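Local coordinates for RagB/SusD family nutrient uptake outer membrane protein (PDB 7KV2), which probably binds beta-glucan at the outer membrane of a gut bacterium, as a SusD-family surface glycan-binding protein that helps nutrient uptake, at residues Y67-V70 / N71-S74; G213-L217 / A218-M222; R401-R404 / Y405-L409. One frame throughout, in Å; residues are numbered along the deposited sequence.

Contact 1 of 3, residues Y67-V70 / N71-S74; sequences YNPV and NLMS
Asn68 meets the thioether of Met73. Met73 SD lies 3.8 Å from Asn68 CA, and Met73 CG lies 3.7 Å from Asn68 O. The amide of Asn68 is used for other bonds: ND2 donates to Tyr67 O from above the carbonyl plane, and OD1 accepts from Leu111 N. Pro69 comes next and touches with both ring and carbonyl. Its O accepts from Met73 N at 2.9 Å. Its ring CG rests 3.8 Å from Leu72 CD1, and its CD is 4.0 Å from Met73 CE. Met73 reaches back this far because its chain is bent twice, at chi2 (-53°) and chi3 (86°). With an alanine here, Asn68 and the Pro69 ring would probably lose their sulfur and methyl partners, opening a gap between loop and helix. At Val70, O accepts from a water at 2.7 Å, and the same water bonds Ser74 OG. Asn71 ND2 donates to Gly459 O. The short helix 70-75 is packed round by other helices. Pro69 and Leu72 pack on helix 299-303, Val70 and Met73 on helix 137-162, and Ser74 on helix 463-469.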
# COMPACT_ATOMS: atom_id res chain seq x y z
N TYR A 67 15.20 -1.39 -0.05
CA TYR A 67 13.90 -1.79 0.57
C TYR A 67 13.01 -0.57 0.63
O TYR A 67 13.28 0.34 1.45
CB TYR A 67 14.16 -2.36 1.96
CG TYR A 67 15.15 -3.49 1.98
CD1 TYR A 67 14.75 -4.79 1.72
CD2 TYR A 67 16.49 -3.28 2.26
CE1 TYR A 67 15.65 -5.83 1.71
CE2 TYR A 67 17.40 -4.31 2.24
CZ TYR A 67 16.98 -5.60 1.99
OH TYR A 67 17.84 -6.67 1.98
N ASN A 68 12.04 -0.45 -0.28
CA ASN A 68 11.07 0.67 -0.33
C ASN A 68 9.63 0.11 -0.34
O ASN A 68 8.82 0.47 -1.18
CB ASN A 68 11.26 1.55 -1.57
CG ASN A 68 12.55 2.37 -1.70
OD1 ASN A 68 12.69 3.03 -2.74
ND2 ASN A 68 13.46 2.34 -0.74
N PRO A 69 9.24 -0.76 0.63
CA PRO A 69 7.89 -1.29 0.66
C PRO A 69 6.87 -0.14 0.65
O PRO A 69 6.92 0.78 1.51
CB PRO A 69 7.85 -2.14 1.95
CG PRO A 69 8.94 -1.58 2.79
CD PRO A 69 10.01 -1.14 1.82
N VAL A 70 5.96 -0.16 -0.32
CA VAL A 70 5.22 1.05 -0.72
C VAL A 70 4.28 1.52 0.40
O VAL A 70 4.12 2.68 0.59
CB VAL A 70 4.54 0.85 -2.08
CG1 VAL A 70 3.47 -0.25 -2.07
CG2 VAL A 70 3.92 2.17 -2.54
N ASN A 71 3.66 0.60 1.13
CA ASN A 71 2.83 0.95 2.29
C ASN A 71 3.69 1.66 3.34
O ASN A 71 3.20 2.65 3.87
CB ASN A 71 2.11 -0.29 2.87
CG ASN A 71 2.98 -1.49 3.19
OD1 ASN A 71 3.94 -1.79 2.48
ND2 ASN A 71 2.71 -2.17 4.32
N LEU A 72 4.82 1.11 3.75
CA LEU A 72 5.58 1.66 4.88
C LEU A 72 6.16 3.01 4.45
O LEU A 72 6.34 3.87 5.36
CB LEU A 72 6.74 0.76 5.32
CG LEU A 72 6.42 -0.65 5.82
CD1 LEU A 72 7.67 -1.32 6.39
CD2 LEU A 72 5.34 -0.60 6.84
N MET A 73 6.48 3.17 3.17
CA MET A 73 7.11 4.44 2.73
C MET A 73 6.18 5.63 3.06
O MET A 73 6.73 6.73 3.40
CB MET A 73 7.52 4.44 1.26
CG MET A 73 8.65 3.48 0.90
SD MET A 73 10.16 3.62 1.88
CE MET A 73 9.79 2.57 3.28
N SER A 74 4.85 5.49 3.00
CA SER A 74 3.92 6.55 3.48
C SER A 74 3.72 6.43 4.99
O SER A 74 3.67 7.49 5.66
CB SER A 74 2.66 6.60 2.67
OG SER A 74 1.82 5.47 2.91
O HOH W 1 1.92 4.31 0.58

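Contact 2 of 3, residues G213-L217 / A218-M222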
# COMPACT_ATOMS: atom_id res chain seq x y z
N GLY A 213 -5.40 -11.19 -8.98
CA GLY A 213 -4.23 -10.32 -9.22
C GLY A 213 -4.40 -9.52 -10.50
O GLY A 213 -3.70 -8.51 -10.65
N ARG A 214 -5.26 -9.96 -11.43
CA ARG A 214 -5.50 -9.23 -12.70
C ARG A 214 -6.33 -7.99 -12.37
O ARG A 214 -7.10 -8.02 -11.39
CB ARG A 214 -6.21 -10.08 -13.76
CG ARG A 214 -5.42 -11.29 -14.27
CD ARG A 214 -4.34 -10.96 -15.30
NE ARG A 214 -3.88 -12.14 -16.03
CZ ARG A 214 -3.34 -12.10 -17.24
NH1 ARG A 214 -3.16 -10.95 -17.85
NH2 ARG A 214 -3.01 -13.22 -17.85
N VAL A 215 -6.17 -6.92 -13.14
CA VAL A 215 -7.03 -5.73 -13.05
C VAL A 215 -8.49 -6.16 -13.20
O VAL A 215 -8.80 -7.01 -14.07
CB VAL A 215 -6.62 -4.71 -14.13
CG1 VAL A 215 -7.57 -3.54 -14.18
CG2 VAL A 215 -5.19 -4.24 -13.88
N THR A 216 -9.34 -5.57 -12.37
CA THR A 216 -10.80 -5.71 -12.37
C THR A 216 -11.43 -4.32 -12.38
O THR A 216 -10.74 -3.33 -12.02
CB THR A 216 -11.29 -6.49 -11.15
OG1 THR A 216 -11.03 -5.64 -10.03
CG2 THR A 216 -10.59 -7.83 -11.06
N LEU A 217 -12.72 -4.25 -12.74
CA LEU A 217 -13.50 -3.00 -12.67
C LEU A 217 -13.45 -2.48 -11.22
O LEU A 217 -13.28 -1.30 -11.05
CB LEU A 217 -14.93 -3.23 -13.15
CG LEU A 217 -15.76 -1.94 -13.27
CD1 LEU A 217 -15.16 -0.97 -14.26
CD2 LEU A 217 -17.19 -2.28 -13.66
N ALA A 218 -13.62 -3.34 -10.21
CA ALA A 218 -13.68 -2.87 -8.80
C ALA A 218 -12.34 -2.25 -8.43
O ALA A 218 -12.35 -1.21 -7.72
CB ALA A 218 -14.06 -3.98 -7.86
N MET A 219 -11.24 -2.83 -8.91
CA MET A 219 -9.89 -2.27 -8.62
C MET A 219 -9.81 -0.88 -9.27
O MET A 219 -9.36 0.08 -8.64
CB MET A 219 -8.79 -3.20 -9.12
CG MET A 219 -7.41 -2.62 -8.98
SD MET A 219 -6.98 -1.68 -10.50
CE MET A 219 -5.20 -1.61 -10.31
N VAL A 220 -10.31 -0.75 -10.49
CA VAL A 220 -10.21 0.55 -11.22
C VAL A 220 -11.07 1.59 -10.50
O VAL A 220 -10.62 2.71 -10.35
CB VAL A 220 -10.64 0.34 -12.69
CG1 VAL A 220 -10.99 1.64 -13.39
CG2 VAL A 220 -9.56 -0.39 -13.46
N TYR A 221 -12.25 1.20 -10.03
CA TYR A 221 -13.20 2.05 -9.28
C TYR A 221 -12.50 2.57 -8.03
O TYR A 221 -12.59 3.76 -7.67
CB TYR A 221 -14.45 1.26 -8.95
CG TYR A 221 -15.46 1.17 -10.07
CD1 TYR A 221 -15.33 1.86 -11.27
CD2 TYR A 221 -16.61 0.42 -9.88
CE1 TYR A 221 -16.29 1.76 -12.27
CE2 TYR A 221 -17.60 0.35 -10.85
CZ TYR A 221 -17.43 1.01 -12.05
OH TYR A 221 -18.46 0.93 -12.98
N MET A 222 -11.79 1.69 -7.35
CA MET A 222 -11.11 2.09 -6.09
C MET A 222 -9.94 3.04 -6.40
O MET A 222 -9.74 3.98 -5.64
CB MET A 222 -10.63 0.87 -5.30
CG MET A 222 -11.79 0.06 -4.70
SD MET A 222 -12.81 0.99 -3.52
CE MET A 222 -11.72 0.94 -2.07
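Thr216 and Met219 are brought together by the first torsion of the threonine. Thr216 OG1 sits between its own backbone N and carbonyl carbon (chi1 68°), which turns the hydroxyl oxygen to the helix start. There it accepts from Met219 N at 3.0 Å. The same oxygen lies 3.4 Å from Met219 CB, so the methionine stem packs against the cap. A second torsion sets the next pair. Leu217 CG is anti to the backbone N (chi1 -173°), and the branched end of the side chain is carried over one face of the Tyr221 ring. Leu217 CG makes a CH-pi contact, 3.8 Å from the ring centroid and 19° off the normal. The two methyl groups spread toward the far end of the tyrosine. CD1 lies 3.6 Å from Tyr221 CE1, and CD2 lies 3.5 Å from Tyr221 OH. The hydroxyl itself is hydrogen-bonded to Glu246, which helps fix the tip, and Tyr243 stacks on the ring.

The backbone follows the same turn. Thr216 O accepts from Val220 N at 3.0 Å, and Leu217 O accepts from Tyr221 N. Before the cap, Val215 CG1 meets Val220 CG2 at 3.8 Å and also reaches the sulfur of Met219. These valines face Ala149 of helix 137-162.

Thr216 is the N-cap of helix 217-231. The Val215 to Val220 contact joins the residue before the cap to the fourth residue of the helix, which is the pairing of a hydrophobic staple. Together they mark the start of this helix, among the packed helices of the domain, consistent with the tetratricopeptide-repeat character of SusD proteins.

Contact 3 of 3, residues R401-R404 / Y405-L409. With NA (sodium ion), chain G.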
# COMPACT_ATOMS: atom_id res chain seq x y z
N ARG A 401 -2.15 -6.30 0.85
CA ARG A 401 -3.55 -5.89 0.60
C ARG A 401 -3.55 -4.42 0.13
O ARG A 401 -3.07 -3.56 0.84
CB ARG A 401 -4.39 -6.10 1.85
CG ARG A 401 -4.83 -7.55 2.06
CD ARG A 401 -3.67 -8.49 2.38
NE ARG A 401 -4.20 -9.74 2.94
CZ ARG A 401 -3.46 -10.81 3.25
NH1 ARG A 401 -2.16 -10.82 3.02
NH2 ARG A 401 -4.06 -11.88 3.74
N ILE A 402 -4.12 -4.12 -1.02
CA ILE A 402 -4.16 -2.73 -1.57
C ILE A 402 -5.54 -2.11 -1.30
O ILE A 402 -5.59 -1.09 -0.60
CB ILE A 402 -3.80 -2.75 -3.07
CG1 ILE A 402 -2.44 -3.40 -3.34
CG2 ILE A 402 -3.88 -1.35 -3.64
CD1 ILE A 402 -1.29 -2.73 -2.58
N TYR A 403 -6.63 -2.77 -1.76
CA TYR A 403 -8.03 -2.29 -1.61
C TYR A 403 -8.87 -3.37 -0.94
O TYR A 403 -8.93 -4.55 -1.42
CB TYR A 403 -8.66 -1.91 -2.94
CG TYR A 403 -7.94 -0.81 -3.62
CD1 TYR A 403 -7.72 0.41 -2.99
CD2 TYR A 403 -7.55 -0.94 -4.95
CE1 TYR A 403 -7.06 1.46 -3.63
CE2 TYR A 403 -6.91 0.11 -5.60
CZ TYR A 403 -6.69 1.32 -4.95
OH TYR A 403 -5.99 2.30 -5.61
N ARG A 404 -9.48 -2.97 0.18
CA ARG A 404 -10.39 -3.82 0.96
C ARG A 404 -11.76 -3.16 0.95
O ARG A 404 -11.84 -1.93 0.90
CB ARG A 404 -9.91 -4.02 2.39
CG ARG A 404 -8.52 -4.63 2.46
CD ARG A 404 -8.13 -5.16 3.81
NE ARG A 404 -7.80 -4.17 4.85
CZ ARG A 404 -8.59 -3.81 5.86
NH1 ARG A 404 -9.83 -4.29 5.99
NH2 ARG A 404 -8.14 -2.97 6.77
N TYR A 405 -12.80 -3.96 1.08
CA TYR A 405 -14.19 -3.47 1.01
C TYR A 405 -14.47 -2.47 2.13
O TYR A 405 -15.31 -1.62 1.95
CB TYR A 405 -15.14 -4.64 1.10
CG TYR A 405 -16.60 -4.33 0.92
CD1 TYR A 405 -17.12 -3.98 -0.31
CD2 TYR A 405 -17.49 -4.51 1.96
CE1 TYR A 405 -18.49 -3.80 -0.49
CE2 TYR A 405 -18.85 -4.31 1.81
CZ TYR A 405 -19.36 -3.96 0.58
OH TYR A 405 -20.71 -3.83 0.46
N SER A 406 -13.83 -2.55 3.30
CA SER A 406 -14.05 -1.51 4.34
C SER A 406 -13.66 -0.12 3.79
O SER A 406 -14.28 0.89 4.18
CB SER A 406 -13.32 -1.86 5.60
OG SER A 406 -11.94 -1.90 5.37
N GLU A 407 -12.71 -0.06 2.86
CA GLU A 407 -12.34 1.21 2.22
C GLU A 407 -13.44 1.67 1.27
O GLU A 407 -13.69 2.91 1.21
CB GLU A 407 -11.02 1.10 1.47
CG GLU A 407 -10.50 2.47 1.14
CD GLU A 407 -9.09 2.60 0.60
OE1 GLU A 407 -8.42 1.56 0.35
OE2 GLU A 407 -8.68 3.80 0.39
N THR A 408 -14.07 0.73 0.56
CA THR A 408 -15.24 1.05 -0.27
C THR A 408 -16.31 1.73 0.61
O THR A 408 -16.85 2.75 0.21
CB THR A 408 -15.81 -0.22 -0.92
OG1 THR A 408 -14.78 -0.94 -1.59
CG2 THR A 408 -16.90 0.12 -1.91
N LEU A 409 -16.67 1.11 1.73
CA LEU A 409 -17.74 1.59 2.63
C LEU A 409 -17.37 2.98 3.20
O LEU A 409 -18.24 3.89 3.21
CB LEU A 409 -17.98 0.58 3.75
CG LEU A 409 -18.65 -0.75 3.38
CD1 LEU A 409 -18.56 -1.73 4.53
CD2 LEU A 409 -20.11 -0.58 2.98
NA NA G . -21.39 -5.78 -1.45
O HOH W 2 -8.31 -0.77 1.59
O HOH W 3 -22.92 -6.85 -0.19
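Tyr403 presents a ring edge to the Glu407 carboxylate. Glu407 OE1 lies in the ring plane, 3.6 Å from Tyr403 CD1, and the two planes are turned 53° apart. Over the centre of one ring face sits Ile402 CG2. Glu407 CG is anti to the backbone N (chi1 -165°) and the chain stays extended, which sends the carboxylate back along the strand. There a water links Glu407 OE1 (2.6 Å) to Arg404 N (2.9 Å). The carboxylate also pairs with Lys462 and Arg453, which would favour its charged form. The Arg404 guanidinium passes Ser406 OG obliquely, NH1 at 3.2 Å, without a hydrogen bond. Ser406 OG pairs instead with Glu456, which also takes a salt bridge from Arg404. Further salt bridges of Arg404 go to Glu272 and Glu460. Arg404 O accepts from Glu407 N at 2.8 Å as the chain turns from strand to helix. Tyr405 OH binds the sodium ion at 2.8 Å, together with a water and the backbone O atoms of Ile248, Ser250 and Tyr253. Strand 400-404 pairs antiparallel with strand 273-277, with a classic beta bulge where Ile402 and Tyr403 face Phe275. Helix 217-231 packs on Tyr403, Glu407 and Thr408, and helix 425-435 on Arg404, Ser406 and Leu409.

Overall arrangement
The three contacts follow in series along the chain, and none nests in or crosses another. Each is local and marks an entry into a helix. Contact 1 ends the loop after helix 43-53, and contact 2 ends the loop after helix 183-200. Contact 3 turns strand 400-404 into helix 405-417. Contacts 1 and 2 both lean on helix 137-162, though their centres are about 22 Å apart. Contacts 2 and 3 touch directly: Met222 packs on Tyr403, Glu407 and Thr408, joining the two sequence-family regions. Contact 1 comes within about 5 Å of contact 3 at the nearest atoms, without touching it.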